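Local coordinates for protein homoserine kinase (PDB 3HUL) that probably catalyses the ATP-dependent phosphorylation of L-homoserine to O-phospho-L-homoserine, a late step of threonine biosynthesis, at residues A12-S20 / G207-W215; A24-D32 / V75-L86. All blocks are in the same frame, centred on the assembly; numbering follows the deposited sequence.

Contact 1: A12-S20 / G207-W215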
loop_
_atom_site.group_PDB
_atom_site.type_symbol
_atom_site.label_atom_id
_atom_site.label_comp_id
_atom_site.label_asym_id
_atom_site.label_seq_id
_atom_site.Cartn_x
_atom_site.Cartn_y
_atom_site.Cartn_z
ATOM N N ALA A 12 16.087 -0.031 -16.269
ATOM C CA ALA A 12 15.485 -1.339 -16.152
ATOM C C ALA A 12 16.429 -2.273 -15.402
ATOM O O ALA A 12 17.550 -1.891 -15.081
ATOM C CB ALA A 12 15.168 -1.879 -17.538
ATOM N N ASN A 13 15.959 -3.486 -15.113
ATOM C CA ASN A 13 16.797 -4.510 -14.508
ATOM C C ASN A 13 17.219 -4.021 -13.122
ATOM O O ASN A 13 18.372 -4.182 -12.716
ATOM C CB ASN A 13 18.009 -4.814 -15.433
ATOM C CG ASN A 13 18.857 -5.995 -14.950
ATOM O OD1 ASN A 13 20.071 -6.061 -15.210
ATOM N ND2 ASN A 13 18.230 -6.929 -14.247
ATOM N N LEU A 14 16.268 -3.396 -12.424
ATOM C CA LEU A 14 16.463 -2.892 -11.067
ATOM C C LEU A 14 16.764 -4.044 -10.123
ATOM O O LEU A 14 15.911 -4.904 -9.893
ATOM C CB LEU A 14 15.213 -2.159 -10.561
ATOM C CG LEU A 14 15.052 -0.630 -10.569
ATOM C CD1 LEU A 14 13.970 -0.261 -9.539
ATOM C CD2 LEU A 14 16.344 0.122 -10.241
ATOM N N GLY A 15 17.985 -4.064 -9.594
ATOM C CA GLY A 15 18.461 -5.179 -8.795
ATOM C C GLY A 15 18.382 -6.511 -9.530
ATOM O O GLY A 15 18.648 -6.580 -10.735
ATOM N N PRO A 16 17.970 -7.577 -8.813
ATOM C CA PRO A 16 17.771 -8.821 -9.499
ATOM C C PRO A 16 16.399 -8.881 -10.163
ATOM O O PRO A 16 15.989 -9.959 -10.587
ATOM C CB PRO A 16 17.904 -9.860 -8.377
ATOM C CG PRO A 16 18.230 -9.081 -7.131
ATOM C CD PRO A 16 17.668 -7.729 -7.387
ATOM N N GLY A 17 15.720 -7.739 -10.315
ATOM C CA GLY A 17 14.479 -7.685 -11.111
ATOM C C GLY A 17 14.709 -7.757 -12.620
ATOM O O GLY A 17 14.163 -6.960 -13.396
ATOM N N PHE A 18 15.515 -8.742 -13.034
ATOM C CA PHE A 18 15.903 -8.918 -14.427
ATOM C C PHE A 18 14.715 -9.092 -15.359
ATOM O O PHE A 18 13.846 -9.943 -15.119
ATOM C CB PHE A 18 16.901 -10.076 -14.570
ATOM C CG PHE A 18 17.596 -10.097 -15.906
ATOM C CD1 PHE A 18 18.694 -9.255 -16.152
ATOM C CD2 PHE A 18 17.137 -10.921 -16.928
ATOM C CE1 PHE A 18 19.341 -9.260 -17.403
ATOM C CE2 PHE A 18 17.767 -10.925 -18.181
ATOM C CZ PHE A 18 18.875 -10.103 -18.417
ATOM N N ASP A 19 14.665 -8.275 -16.415
ATOM C CA ASP A 19 13.521 -8.274 -17.337
ATOM C C ASP A 19 12.158 -8.087 -16.611
ATOM O O ASP A 19 11.099 -8.551 -17.088
ATOM C CB ASP A 19 13.496 -9.537 -18.220
ATOM C CG ASP A 19 14.507 -9.489 -19.372
ATOM O OD1 ASP A 19 15.236 -8.476 -19.540
ATOM O OD2 ASP A 19 14.563 -10.487 -20.129
ATOM N N SER A 20 12.185 -7.405 -15.467
ATOM C CA SER A 20 10.997 -7.299 -14.650
ATOM C C SER A 20 10.730 -5.903 -14.089
ATOM O O SER A 20 9.642 -5.345 -14.298
ATOM C CB SER A 20 11.032 -8.337 -13.534
ATOM O OG SER A 20 9.879 -8.198 -12.723
ATOM N N GLY A 207 17.974 -1.001 -1.106
ATOM C CA GLY A 207 19.199 -0.614 -1.807
ATOM C C GLY A 207 20.234 -1.704 -1.704
ATOM O O GLY A 207 20.965 -1.971 -2.655
ATOM N N GLU A 208 20.274 -2.327 -0.535
ATOM C CA GLU A 208 21.088 -3.503 -0.267
ATOM C C GLU A 208 20.762 -4.689 -1.195
ATOM O O GLU A 208 21.675 -5.372 -1.696
ATOM C CB GLU A 208 20.879 -3.892 1.192
ATOM C CG GLU A 208 21.859 -4.919 1.756
ATOM C CD GLU A 208 21.885 -4.899 3.290
ATOM O OE1 GLU A 208 21.096 -4.122 3.907
ATOM O OE2 GLU A 208 22.699 -5.659 3.879
ATOM N N MET A 209 19.474 -4.950 -1.420
ATOM C CA MET A 209 19.076 -6.023 -2.345
ATOM C C MET A 209 19.399 -5.610 -3.789
ATOM O O MET A 209 19.869 -6.394 -4.583
ATOM C CB MET A 209 17.570 -6.365 -2.197
ATOM C CG MET A 209 17.137 -6.866 -0.775
ATOM S SD MET A 209 17.895 -8.426 -0.216
ATOM C CE MET A 209 19.279 -7.855 0.734
ATOM N N MET A 210 19.138 -4.354 -4.103
ATOM C CA MET A 210 19.308 -3.836 -5.431
ATOM C C MET A 210 20.772 -3.977 -5.930
ATOM O O MET A 210 20.992 -4.137 -7.127
ATOM C CB MET A 210 18.842 -2.384 -5.444
ATOM C CG MET A 210 18.698 -1.747 -6.797
ATOM S SD MET A 210 18.312 0.038 -6.668
ATOM C CE MET A 210 17.130 0.059 -5.360
ATOM N N GLU A 211 21.744 -3.948 -5.017
ATOM C CA GLU A 211 23.177 -4.039 -5.375
ATOM C C GLU A 211 23.685 -5.450 -5.695
ATOM O O GLU A 211 24.764 -5.595 -6.254
ATOM C CB GLU A 211 24.066 -3.397 -4.298
ATOM C CG GLU A 211 23.951 -1.880 -4.276
ATOM C CD GLU A 211 24.978 -1.183 -3.406
ATOM O OE1 GLU A 211 25.397 -1.720 -2.350
ATOM O OE2 GLU A 211 25.356 -0.064 -3.780
ATOM N N ARG A 212 22.922 -6.486 -5.350
ATOM C CA ARG A 212 23.304 -7.857 -5.711
ATOM C C ARG A 212 22.897 -8.214 -7.161
ATOM O O ARG A 212 21.796 -7.877 -7.616
ATOM C CB ARG A 212 22.742 -8.836 -4.684
ATOM C CG ARG A 212 22.922 -8.338 -3.261
ATOM C CD ARG A 212 23.438 -9.393 -2.320
ATOM N NE ARG A 212 23.558 -8.862 -0.956
ATOM C CZ ARG A 212 24.195 -9.468 0.046
ATOM N NH1 ARG A 212 24.790 -10.647 -0.135
ATOM N NH2 ARG A 212 24.237 -8.891 1.240
ATOM N N ASP A 213 23.790 -8.854 -7.909
ATOM C CA ASP A 213 23.511 -9.107 -9.339
ATOM C C ASP A 213 22.714 -10.401 -9.577
ATOM O O ASP A 213 21.523 -10.345 -9.919
ATOM C CB ASP A 213 24.798 -9.042 -10.196
ATOM C CG ASP A 213 25.883 -10.028 -9.742
ATOM O OD1 ASP A 213 25.590 -10.948 -8.929
ATOM O OD2 ASP A 213 27.038 -9.884 -10.225
ATOM N N LEU A 214 23.414 -11.529 -9.410
ATOM C CA LEU A 214 22.900 -12.912 -9.331
ATOM C C LEU A 214 22.455 -13.608 -10.614
ATOM O O LEU A 214 22.351 -14.843 -10.633
ATOM C CB LEU A 214 21.839 -13.058 -8.233
ATOM C CG LEU A 214 22.222 -12.679 -6.800
ATOM C CD1 LEU A 214 20.955 -12.568 -5.966
ATOM C CD2 LEU A 214 23.208 -13.675 -6.175
ATOM N N TRP A 215 22.214 -12.848 -11.677
ATOM C CA TRP A 215 21.544 -13.395 -12.865
ATOM C C TRP A 215 22.422 -13.872 -14.048
ATOM O O TRP A 215 23.621 -13.598 -14.112
ATOM C CB TRP A 215 20.462 -12.429 -13.356
ATOM C CG TRP A 215 19.219 -12.462 -12.520
ATOM C CD1 TRP A 215 18.746 -11.470 -11.718
ATOM C CD2 TRP A 215 18.294 -13.551 -12.394
ATOM N NE1 TRP A 215 17.581 -11.856 -11.117
ATOM C CE2 TRP A 215 17.279 -13.131 -11.508
ATOM C CE3 TRP A 215 18.226 -14.844 -12.940
ATOM C CZ2 TRP A 215 16.212 -13.946 -11.154
ATOM C CZ3 TRP A 215 17.155 -15.658 -12.587
ATOM C CH2 TRP A 215 16.165 -15.205 -11.700
#
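Trp215 has the CB of Phe18 over one face of its indole and the backbone of Pro16 at its edge. Phe18 CB makes a CH-pi contact, 3.9 Å from the centroid of the Trp215 five-membered ring and 19° off its normal. The Phe18 ring carries Asp19 OD1 on one face and meets the five-membered ring of Trp215 obliquely, centroids 5.8 Å apart. With CG turned away from its carbonyl carbon (chi1 -77°), Trp215 NE1 donates a bent hydrogen bond to Pro16 O (2.5 Å, 137° at the hydrogen), a length too short to be taken literally; the oxygen is tilted from the ring plane. Pro16 CB touches the indole, 3.4 Å from Trp215 NE1. Pro16 is the third residue of a type II' turn, Leu14 to Gly17, closed by Gly17 N to Leu14 O at 2.9 Å. Gly15, with positive phi, sets its CA against the backbone of Met210 on helix 203-210, 3.2 Å from Met210 O in a CA-H...O contact. The Met210 and Leu14 side chains cross at a slant, SD of Met210 4.1 Å from CD2 of Leu14, and both rest on Phe254. Helix 181-198 packs on Pro16 through Ile190, and Phe181 of the second subunit meets the Phe18 ring.

Contact 2: A24-D32 / V75-L86. With SO4 (sulfate ion), chain C.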
loop_
_atom_site.group_PDB
_atom_site.type_symbol
_atom_site.label_atom_id
_atom_site.label_comp_id
_atom_site.label_asym_id
_atom_site.label_seq_id
_atom_site.Cartn_x
_atom_site.Cartn_y
_atom_site.Cartn_z
ATOM N N ALA A 24 10.758 4.963 -14.538
ATOM C CA ALA A 24 10.822 6.096 -15.458
ATOM C C ALA A 24 11.574 7.234 -14.798
ATOM O O ALA A 24 11.465 7.423 -13.594
ATOM C CB ALA A 24 9.400 6.558 -15.912
ATOM N N LEU A 25 12.316 7.990 -15.602
ATOM C CA LEU A 25 13.213 9.051 -15.118
ATOM C C LEU A 25 13.007 10.374 -15.872
ATOM O O LEU A 25 12.480 10.374 -16.982
ATOM C CB LEU A 25 14.672 8.606 -15.265
ATOM C CG LEU A 25 15.093 7.354 -14.506
ATOM C CD1 LEU A 25 16.564 7.083 -14.799
ATOM C CD2 LEU A 25 14.862 7.577 -13.015
ATOM N N THR A 26 13.420 11.488 -15.260
ATOM C CA THR A 26 13.189 12.822 -15.823
ATOM C C THR A 26 14.211 13.193 -16.921
ATOM O O THR A 26 14.937 14.173 -16.792
ATOM C CB THR A 26 13.169 13.911 -14.702
ATOM O OG1 THR A 26 14.311 13.742 -13.876
ATOM C CG2 THR A 26 11.890 13.800 -13.810
ATOM N N LEU A 27 14.302 12.370 -17.967
ATOM C CA LEU A 27 14.973 12.755 -19.212
ATOM C C LEU A 27 13.985 12.356 -20.285
ATOM O O LEU A 27 13.229 11.401 -20.078
ATOM C CB LEU A 27 16.297 12.027 -19.408
ATOM C CG LEU A 27 17.486 12.389 -18.523
ATOM C CD1 LEU A 27 18.607 11.369 -18.778
ATOM C CD2 LEU A 27 17.996 13.854 -18.739
ATOM N N TYR A 28 13.963 13.093 -21.387
ATOM C CA TYR A 28 12.867 12.975 -22.360
ATOM C C TYR A 28 13.276 12.888 -23.808
ATOM O O TYR A 28 14.272 13.466 -24.224
ATOM C CB TYR A 28 11.837 14.098 -22.196
ATOM C CG TYR A 28 11.397 14.268 -20.767
ATOM C CD1 TYR A 28 10.466 13.391 -20.195
ATOM C CD2 TYR A 28 11.942 15.272 -19.974
ATOM C CE1 TYR A 28 10.076 13.531 -18.894
ATOM C CE2 TYR A 28 11.565 15.420 -18.665
ATOM C CZ TYR A 28 10.626 14.542 -18.130
ATOM O OH TYR A 28 10.243 14.676 -16.827
ATOM N N LEU A 29 12.490 12.113 -24.538
ATOM C CA LEU A 29 12.466 12.108 -25.973
ATOM C C LEU A 29 11.204 12.868 -26.281
ATOM O O LEU A 29 10.112 12.478 -25.832
ATOM C CB LEU A 29 12.433 10.671 -26.507
ATOM C CG LEU A 29 12.185 10.305 -27.988
ATOM C CD1 LEU A 29 12.326 11.454 -28.941
ATOM C CD2 LEU A 29 13.074 9.152 -28.426
ATOM N N THR A 30 11.373 13.991 -26.981
ATOM C CA THR A 30 10.270 14.849 -27.396
ATOM C C THR A 30 10.149 14.952 -28.931
ATOM O O THR A 30 11.081 15.400 -29.614
ATOM C CB THR A 30 10.393 16.279 -26.808
ATOM O OG1 THR A 30 10.564 16.206 -25.382
ATOM C CG2 THR A 30 9.130 17.088 -27.119
ATOM N N LEU A 31 8.990 14.556 -29.446
ATOM C CA LEU A 31 8.669 14.725 -30.862
ATOM C C LEU A 31 7.672 15.845 -31.084
ATOM O O LEU A 31 6.664 15.939 -30.374
ATOM C CB LEU A 31 8.072 13.447 -31.449
ATOM C CG LEU A 31 8.980 12.239 -31.582
ATOM C CD1 LEU A 31 8.130 11.019 -31.928
ATOM C CD2 LEU A 31 10.064 12.469 -32.617
ATOM N N ASP A 32 7.944 16.660 -32.102
ATOM C CA ASP A 32 7.052 17.737 -32.547
ATOM C C ASP A 32 6.614 17.402 -33.983
ATOM O O ASP A 32 7.415 17.495 -34.906
ATOM C CB ASP A 32 7.815 19.073 -32.460
ATOM C CG ASP A 32 6.942 20.308 -32.739
ATOM O OD1 ASP A 32 7.369 21.423 -32.343
ATOM O OD2 ASP A 32 5.859 20.189 -33.352
ATOM N N VAL A 75 10.145 17.089 -35.688
ATOM C CA VAL A 75 11.286 17.660 -34.979
ATOM C C VAL A 75 11.446 16.889 -33.669
ATOM O O VAL A 75 10.464 16.674 -32.952
ATOM C CB VAL A 75 11.083 19.170 -34.667
ATOM C CG1 VAL A 75 12.380 19.802 -34.151
ATOM C CG2 VAL A 75 10.545 19.924 -35.901
ATOM N N MET A 76 12.690 16.506 -33.364
ATOM C CA MET A 76 13.028 15.631 -32.236
ATOM C C MET A 76 14.005 16.313 -31.290
ATOM O O MET A 76 15.082 16.731 -31.710
ATOM C CB MET A 76 13.663 14.325 -32.737
ATOM C CG MET A 76 13.219 13.058 -31.992
ATOM S SD MET A 76 14.479 11.822 -31.565
ATOM C CE MET A 76 14.978 11.193 -33.147
ATOM N N THR A 77 13.618 16.431 -30.019
ATOM C CA THR A 77 14.528 16.803 -28.933
ATOM C C THR A 77 14.681 15.539 -28.086
ATOM O O THR A 77 13.699 14.842 -27.813
ATOM C CB THR A 77 13.942 17.958 -28.071
ATOM O OG1 THR A 77 13.949 19.169 -28.827
ATOM C CG2 THR A 77 14.748 18.191 -26.810
ATOM N N CYS A 78 15.907 15.224 -27.697
ATOM C CA CYS A 78 16.152 14.050 -26.875
ATOM C C CYS A 78 17.404 14.232 -26.062
ATOM O O CYS A 78 18.502 14.301 -26.615
ATOM C CB CYS A 78 16.252 12.780 -27.721
ATOM S SG CYS A 78 16.248 11.244 -26.722
ATOM N N ASP A 79 17.229 14.318 -24.745
ATOM C CA ASP A 79 18.358 14.391 -23.825
ATOM C C ASP A 79 18.591 13.072 -23.074
ATOM O O ASP A 79 19.300 13.033 -22.074
ATOM C CB ASP A 79 18.284 15.638 -22.913
ATOM C CG ASP A 79 17.142 15.592 -21.887
ATOM O OD1 ASP A 79 16.105 14.916 -22.104
ATOM O OD2 ASP A 79 17.286 16.273 -20.844
ATOM N N ILE A 80 17.985 12.002 -23.583
ATOM C CA ILE A 80 18.333 10.632 -23.203
ATOM C C ILE A 80 19.468 10.174 -24.132
ATOM O O ILE A 80 19.217 9.881 -25.296
ATOM C CB ILE A 80 17.137 9.622 -23.388
ATOM C CG1 ILE A 80 15.822 10.130 -22.770
ATOM C CG2 ILE A 80 17.489 8.220 -22.827
ATOM C CD1 ILE A 80 14.596 9.344 -23.273
ATOM N N PRO A 81 20.711 10.093 -23.625
ATOM C CA PRO A 81 21.809 9.658 -24.488
ATOM C C PRO A 81 21.585 8.245 -25.018
ATOM O O PRO A 81 21.180 7.353 -24.241
ATOM C CB PRO A 81 23.025 9.690 -23.557
ATOM C CG PRO A 81 22.637 10.619 -22.456
ATOM C CD PRO A 81 21.176 10.366 -22.258
ATOM N N PRO A 82 21.822 8.044 -26.334
ATOM C CA PRO A 82 21.644 6.758 -26.978
ATOM C C PRO A 82 22.608 5.741 -26.418
ATOM O O PRO A 82 23.746 6.092 -26.038
ATOM C CB PRO A 82 21.996 7.031 -28.442
ATOM C CG PRO A 82 21.961 8.498 -28.599
ATOM C CD PRO A 82 22.331 9.064 -27.275
ATOM N N ALA A 83 22.144 4.493 -26.378
ATOM C CA ALA A 83 22.913 3.359 -25.900
ATOM C C ALA A 83 23.672 3.638 -24.588
ATOM O O ALA A 83 24.826 3.255 -24.432
ATOM C CB ALA A 83 23.857 2.844 -27.011
ATOM N N ARG A 84 23.003 4.274 -23.626
ATOM C CA ARG A 84 23.655 4.560 -22.344
ATOM C C ARG A 84 23.028 3.857 -21.120
ATOM O O ARG A 84 23.435 4.105 -19.991
ATOM C CB ARG A 84 23.801 6.073 -22.132
ATOM C CG ARG A 84 25.246 6.498 -21.740
ATOM C CD ARG A 84 26.238 6.237 -22.919
ATOM N NE ARG A 84 25.767 6.781 -24.204
ATOM C CZ ARG A 84 25.941 8.053 -24.560
ATOM N NH1 ARG A 84 26.539 8.901 -23.723
ATOM N NH2 ARG A 84 25.480 8.499 -25.727
ATOM N N GLY A 85 22.078 2.953 -21.356
ATOM C CA GLY A 85 21.429 2.182 -20.277
ATOM C C GLY A 85 20.244 2.911 -19.641
ATOM O O GLY A 85 19.736 2.489 -18.591
ATOM N N LEU A 86 19.814 4.001 -20.275
ATOM C CA LEU A 86 18.700 4.818 -19.794
ATOM C C LEU A 86 17.446 4.756 -20.682
ATOM O O LEU A 86 16.585 5.625 -20.611
ATOM C CB LEU A 86 19.142 6.262 -19.552
ATOM C CG LEU A 86 20.174 6.463 -18.445
ATOM C CD1 LEU A 86 20.811 7.857 -18.555
ATOM C CD2 LEU A 86 19.546 6.262 -17.040
HETATM S S SO4 C . 19.541 1.963 -23.894
HETATM O O1 SO4 C . 18.794 1.483 -22.716
HETATM O O2 SO4 C . 20.925 1.591 -23.648
HETATM O O3 SO4 C . 19.081 1.330 -25.140
HETATM O O4 SO4 C . 19.396 3.391 -24.042
#
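Leu31 and Met76 lie side by side across paired antiparallel strands, Leu31 CD2 pressed 3.3 Å from Met76 CG, tighter than usual for two carbons. The bent Met76 chain also brings SD across the branch of Leu29, 3.4 Å from its CD1. Cys78 SG joins them against Leu29 CB, and Ile80 CD1 packs on the same leucine, so the face bearing Leu29, Leu31, Met76 and Cys78 is closely filled, with Ile46 covering the Met76 and Cys78 side. On either side of the corner at Thr26 along the chain, Leu25 CD1 and Leu27 CD1 reach the two branches of Leu86, Leu25 CD1 being 3.8 Å from Leu86 CD2, and pack against strands 156-161 and 275-280.

The opposite face is looser. Thr30 stands beside Thr77 and Asp32 beside Val75, meeting mainly through their CB atoms, and both Val75 and Thr77 are exposed. Between the strands, four backbone N-H...O bonds tie these two hydrogen-bonded pairs, Thr30 N to Thr77 O being the shortest at 2.6 Å. Asp32 OD2 turns to Ser2, and Tyr28 OH to Glu282.

Past Cys78 the pairing is carried on by a side chain. Asp79, its CG set between backbone N and carbonyl carbon (chi1 69°), takes Tyr28 N on OD1 at 2.9 Å and 173°, while its own N donates to Tyr28 O. The chain then enters the predicted ATP-binding loop, glycine-rich as in other GHMP kinases, where Arg84 NE and NH2 both grip Pro82 O and Gly85 N donates to sulfate O2 at 2.9 Å. Gly87 N and Ser88 N bind the same anion. A loop that meets an anion with backbone N-H groups is consistent with a site for an ATP phosphate, which the sulfate probably mimics.

In the fold
Segment 24-32 starts a few residues after 12-20, and contact 2 is nested within the long loop that contact 1 closes. The centres of the two contacts are about 23 Å apart and they do not otherwise touch. Contact 2 is the more central, about 9 Å from the centre of the chain against about 14 Å for contact 1; it leads a sheet strand into the predicted ATP loop. Contact 1 joins the loop between strands 3-12 and 21-25 to the C-terminal GHMP region and meets the second subunit. Between them, the side chains of Leu14 and Leu86 are about 10 Å apart at their nearest atoms, which places the turn of contact 1 near the nucleotide loop.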